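Local coordinates for PA-I Galactophilic Lectin (Enterobacter cloacae, PDB 6YGQ), which probably binds galactose-type sugars through a calcium ion, as the N-terminal, PllA-like lectin domain of EclA, at residues Gly47-Ile52 with Lys103-Val108. Numbering follows the deposited sequence.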
ATOM      1  N   GLY A  47       1.924 -23.838  -4.974  1.00 31.32           N
ATOM      2  CA  GLY A  47       0.645 -23.852  -5.635  1.00 34.08           C
ATOM      3  C   GLY A  47      -0.480 -23.211  -4.850  1.00 33.25           C
ATOM      4  O   GLY A  47      -1.510 -22.870  -5.441  1.00 32.52           O
ATOM      5  N   GLU A  48      -0.320 -23.055  -3.539  1.00 36.02           N
ATOM      6  CA  GLU A  48      -1.293 -22.302  -2.762  1.00 33.85           C
ATOM      7  C   GLU A  48      -1.305 -20.849  -3.228  1.00 31.62           C
ATOM      8  O   GLU A  48      -0.305 -20.327  -3.727  1.00 31.77           O
ATOM      9  CB  GLU A  48      -0.965 -22.390  -1.269  1.00 31.58           C
ATOM     10  CG  GLU A  48      -1.103 -23.800  -0.695  1.00 35.22           C
ATOM     11  CD  GLU A  48      -0.707 -23.899   0.770  1.00 37.09           C
ATOM     12  OE1 GLU A  48      -0.030 -22.981   1.278  1.00 36.32           O
ATOM     13  OE2 GLU A  48      -1.071 -24.904   1.417  1.00 39.62           O
ATOM     14  N   ILE A  49      -2.456 -20.198  -3.080  1.00 24.94           N
ATOM     15  CA  ILE A  49      -2.631 -18.806  -3.480  1.00 22.33           C
ATOM     16  C   ILE A  49      -2.854 -17.981  -2.220  1.00 21.56           C
ATOM     17  O   ILE A  49      -3.766 -18.268  -1.435  1.00 23.65           O
ATOM     18  CB  ILE A  49      -3.799 -18.633  -4.463  1.00 23.66           C
ATOM     19  CG1 ILE A  49      -3.608 -19.536  -5.683  1.00 25.56           C
ATOM     20  CG2 ILE A  49      -3.915 -17.176  -4.895  1.00 22.37           C
ATOM     21  CD1 ILE A  49      -4.773 -19.509  -6.654  1.00 27.86           C
ATOM     22  N   ILE A  50      -2.029 -16.950  -2.031  1.00 19.26           N
ATOM     23  CA  ILE A  50      -2.134 -16.078  -0.873  1.00 19.74           C
ATOM     24  C   ILE A  50      -2.094 -14.627  -1.328  1.00 19.38           C
ATOM     25  O   ILE A  50      -1.625 -14.301  -2.421  1.00 19.76           O
ATOM     26  CB  ILE A  50      -1.022 -16.342   0.170  1.00 18.73           C
ATOM     27  CG1 ILE A  50       0.364 -16.059  -0.412  1.00 19.17           C
ATOM     28  CG2 ILE A  50      -1.102 -17.775   0.677  1.00 18.32           C
ATOM     29  CD1 ILE A  50       1.457 -15.986   0.640  1.00 18.08           C
ATOM     30  N   THR A  51      -2.596 -13.752  -0.463  1.00 16.68           N
ATOM     31  CA  THR A  51      -2.561 -12.314  -0.686  1.00 16.76           C
ATOM     32  C   THR A  51      -1.900 -11.654   0.513  1.00 15.99           C
ATOM     33  O   THR A  51      -2.257 -11.942   1.660  1.00 17.35           O
ATOM     34  CB  THR A  51      -3.968 -11.751  -0.905  1.00 17.53           C
ATOM     35  OG1 THR A  51      -4.451 -12.165  -2.190  1.00 17.58           O
ATOM     36  CG2 THR A  51      -3.953 -10.232  -0.824  1.00 17.61           C
ATOM     37  N   ILE A  52      -0.936 -10.780   0.246  1.00 15.17           N
ATOM     38  CA  ILE A  52      -0.226 -10.040   1.281  1.00 14.41           C
ATOM     39  C   ILE A  52      -0.534  -8.560   1.095  1.00 15.08           C
ATOM     40  O   ILE A  52      -0.461  -8.043  -0.027  1.00 16.03           O
ATOM     41  CB  ILE A  52       1.292 -10.297   1.229  1.00 14.39           C
ATOM     42  CG1 ILE A  52       1.584 -11.800   1.253  1.00 13.72           C
ATOM     43  CG2 ILE A  52       1.983  -9.606   2.396  1.00 14.31           C
ATOM     44  CD1 ILE A  52       2.946 -12.167   0.692  1.00 12.98           C
ATOM     45  N   LYS A 103       0.686  -7.866  -2.593  1.00 20.35           N
ATOM     46  CA  LYS A 103       0.908  -8.941  -3.554  1.00 21.01           C
ATOM     47  C   LYS A 103      -0.379  -9.753  -3.608  1.00 21.30           C
ATOM     48  O   LYS A 103      -0.677 -10.515  -2.683  1.00 21.68           O
ATOM     49  CB  LYS A 103       2.097  -9.809  -3.161  1.00 21.99           C
ATOM     50  CG  LYS A 103       2.737 -10.496  -4.346  1.00 25.03           C
ATOM     51  CD  LYS A 103       3.908 -11.361  -3.925  1.00 26.63           C
ATOM     52  CE  LYS A 103       5.047 -11.276  -4.934  1.00 29.37           C
ATOM     53  NZ  LYS A 103       4.655 -11.688  -6.309  1.00 34.60           N
ATOM     54  N   TYR A 104      -1.139  -9.586  -4.682  1.00 16.55           N
ATOM     55  CA  TYR A 104      -2.510 -10.073  -4.763  1.00 18.01           C
ATOM     56  C   TYR A 104      -2.563 -11.399  -5.507  1.00 19.22           C
ATOM     57  O   TYR A 104      -2.050 -11.514  -6.625  1.00 20.04           O
ATOM     58  CB  TYR A 104      -3.381  -9.025  -5.458  1.00 19.34           C
ATOM     59  CG  TYR A 104      -4.850  -9.358  -5.552  1.00 21.26           C
ATOM     60  CD1 TYR A 104      -5.651  -9.394  -4.419  1.00 21.54           C
ATOM     61  CD2 TYR A 104      -5.440  -9.612  -6.782  1.00 23.38           C
ATOM     62  CE1 TYR A 104      -6.999  -9.688  -4.510  1.00 23.30           C
ATOM     63  CE2 TYR A 104      -6.784  -9.908  -6.882  1.00 25.44           C
ATOM     64  CZ  TYR A 104      -7.559  -9.944  -5.744  1.00 25.38           C
ATOM     65  OH  TYR A 104      -8.898 -10.238  -5.840  1.00 27.69           O
ATOM     66  N   ARG A 105      -3.187 -12.395  -4.879  1.00 21.76           N
ATOM     67  CA  ARG A 105      -3.374 -13.719  -5.467  1.00 23.60           C
ATOM     68  C   ARG A 105      -2.052 -14.271  -5.994  1.00 23.89           C
ATOM     69  O   ARG A 105      -1.902 -14.614  -7.169  1.00 24.26           O
ATOM     70  CB  ARG A 105      -4.435 -13.674  -6.568  1.00 24.50           C
ATOM     71  CG  ARG A 105      -5.829 -13.405  -6.045  1.00 25.44           C
ATOM     72  CD  ARG A 105      -6.887 -13.596  -7.119  1.00 31.78           C
ATOM     73  NE  ARG A 105      -8.222 -13.405  -6.562  1.00 39.74           N
ATOM     74  CZ  ARG A 105      -8.894 -14.335  -5.890  1.00 50.60           C
ATOM     75  NH1 ARG A 105      -8.365 -15.537  -5.697  1.00 64.18           N
ATOM     76  NH2 ARG A 105     -10.101 -14.062  -5.413  1.00 47.14           N
ATOM     77  N   TRP A 106      -1.086 -14.350  -5.086  1.00 23.42           N
ATOM     78  CA  TRP A 106       0.242 -14.854  -5.403  1.00 21.60           C
ATOM     79  C   TRP A 106       0.227 -16.372  -5.363  1.00 21.65           C
ATOM     80  O   TRP A 106      -0.074 -16.969  -4.324  1.00 21.54           O
ATOM     81  CB  TRP A 106       1.254 -14.300  -4.404  1.00 19.46           C
ATOM     82  CG  TRP A 106       2.668 -14.741  -4.622  1.00 20.32           C
ATOM     83  CD1 TRP A 106       3.258 -15.054  -5.810  1.00 22.09           C
ATOM     84  CD2 TRP A 106       3.676 -14.906  -3.618  1.00 20.77           C
ATOM     85  NE1 TRP A 106       4.573 -15.406  -5.609  1.00 22.68           N
ATOM     86  CE2 TRP A 106       4.853 -15.322  -4.271  1.00 22.13           C
ATOM     87  CE3 TRP A 106       3.699 -14.740  -2.230  1.00 20.58           C
ATOM     88  CZ2 TRP A 106       6.038 -15.575  -3.582  1.00 22.16           C
ATOM     89  CZ3 TRP A 106       4.875 -14.993  -1.549  1.00 20.33           C
ATOM     90  CH2 TRP A 106       6.028 -15.404  -2.225  1.00 21.18           C
ATOM     91  N   SER A 107       0.545 -17.013  -6.476  1.00 26.22           N
ATOM     92  CA  SER A 107       0.677 -18.460  -6.479  1.00 29.75           C
ATOM     93  C   SER A 107       2.049 -18.807  -5.932  1.00 28.90           C
ATOM     94  O   SER A 107       3.074 -18.590  -6.597  1.00 31.09           O
ATOM     95  CB  SER A 107       0.462 -19.050  -7.862  1.00 35.72           C
ATOM     96  OG  SER A 107       0.386 -20.465  -7.795  1.00 40.39           O
ATOM     97  N   VAL A 108       2.083 -19.362  -4.725  1.00 23.29           N
ATOM     98  CA  VAL A 108       3.330 -19.606  -4.003  1.00 21.85           C
ATOM     99  C   VAL A 108       4.212 -20.532  -4.829  1.00 21.80           C
ATOM    100  O   VAL A 108       3.755 -21.613  -5.251  1.00 23.77           O
ATOM    101  CB  VAL A 108       3.038 -20.208  -2.616  1.00 23.20           C
ATOM    102  CG1 VAL A 108       4.339 -20.503  -1.883  1.00 24.19           C
ATOM    103  CG2 VAL A 108       2.161 -19.265  -1.802  1.00 20.81           C
TER
HETATM  104  O   HOH W   1      -1.619 -21.942  -8.049  1.00 43.06           O
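Ile50 and Trp106 trade two backbone hydrogen bonds, Trp106 N to Ile50 O at 2.7 Å and Ile50 N to Trp106 O at 3.0 Å, and their side chains run alongside each other on one face of the sheet. There Ile50 CD1 lies 3.8 Å from Trp106 CE3, and Ile52 CD1 approaches the same ring atom at 4.0 Å. Ile50 CG1 sits between its backbone N and carbonyl carbon, a position from which it also meets Val108 CG2. Ile52 and Lys103 exchange two backbone hydrogen bonds; two steps from Ile50 to Ile52 thus match three from Trp106 to Lys103, a beta bulge in this antiparallel ladder of the PA-IL-like beta-sandwich. Arg105, at phi/psi 51°/57°, turns the corner, and its N-H donates to the side-chain hydroxyl Thr51 OG1 at 3.0 Å in a nearly straight bond (170°). Thr51 OG1 is also hydrogen-bonded to Glu139 OE2 of its own chain. Arg105 CG covers the centre of one face of the Tyr104 ring; Tyr104 OH hydrogen-bonds Glu139 of the second subunit, and Arg105 NH2 forms a salt bridge with it. At the other end Gly47 N donates to Val108 O (2.9 Å) and Val108 N to Glu48 O (2.8 Å), a water secondarily bridging Gly47 O and Ser107 OG, while Glu48 OE1 forms a salt bridge with Arg138.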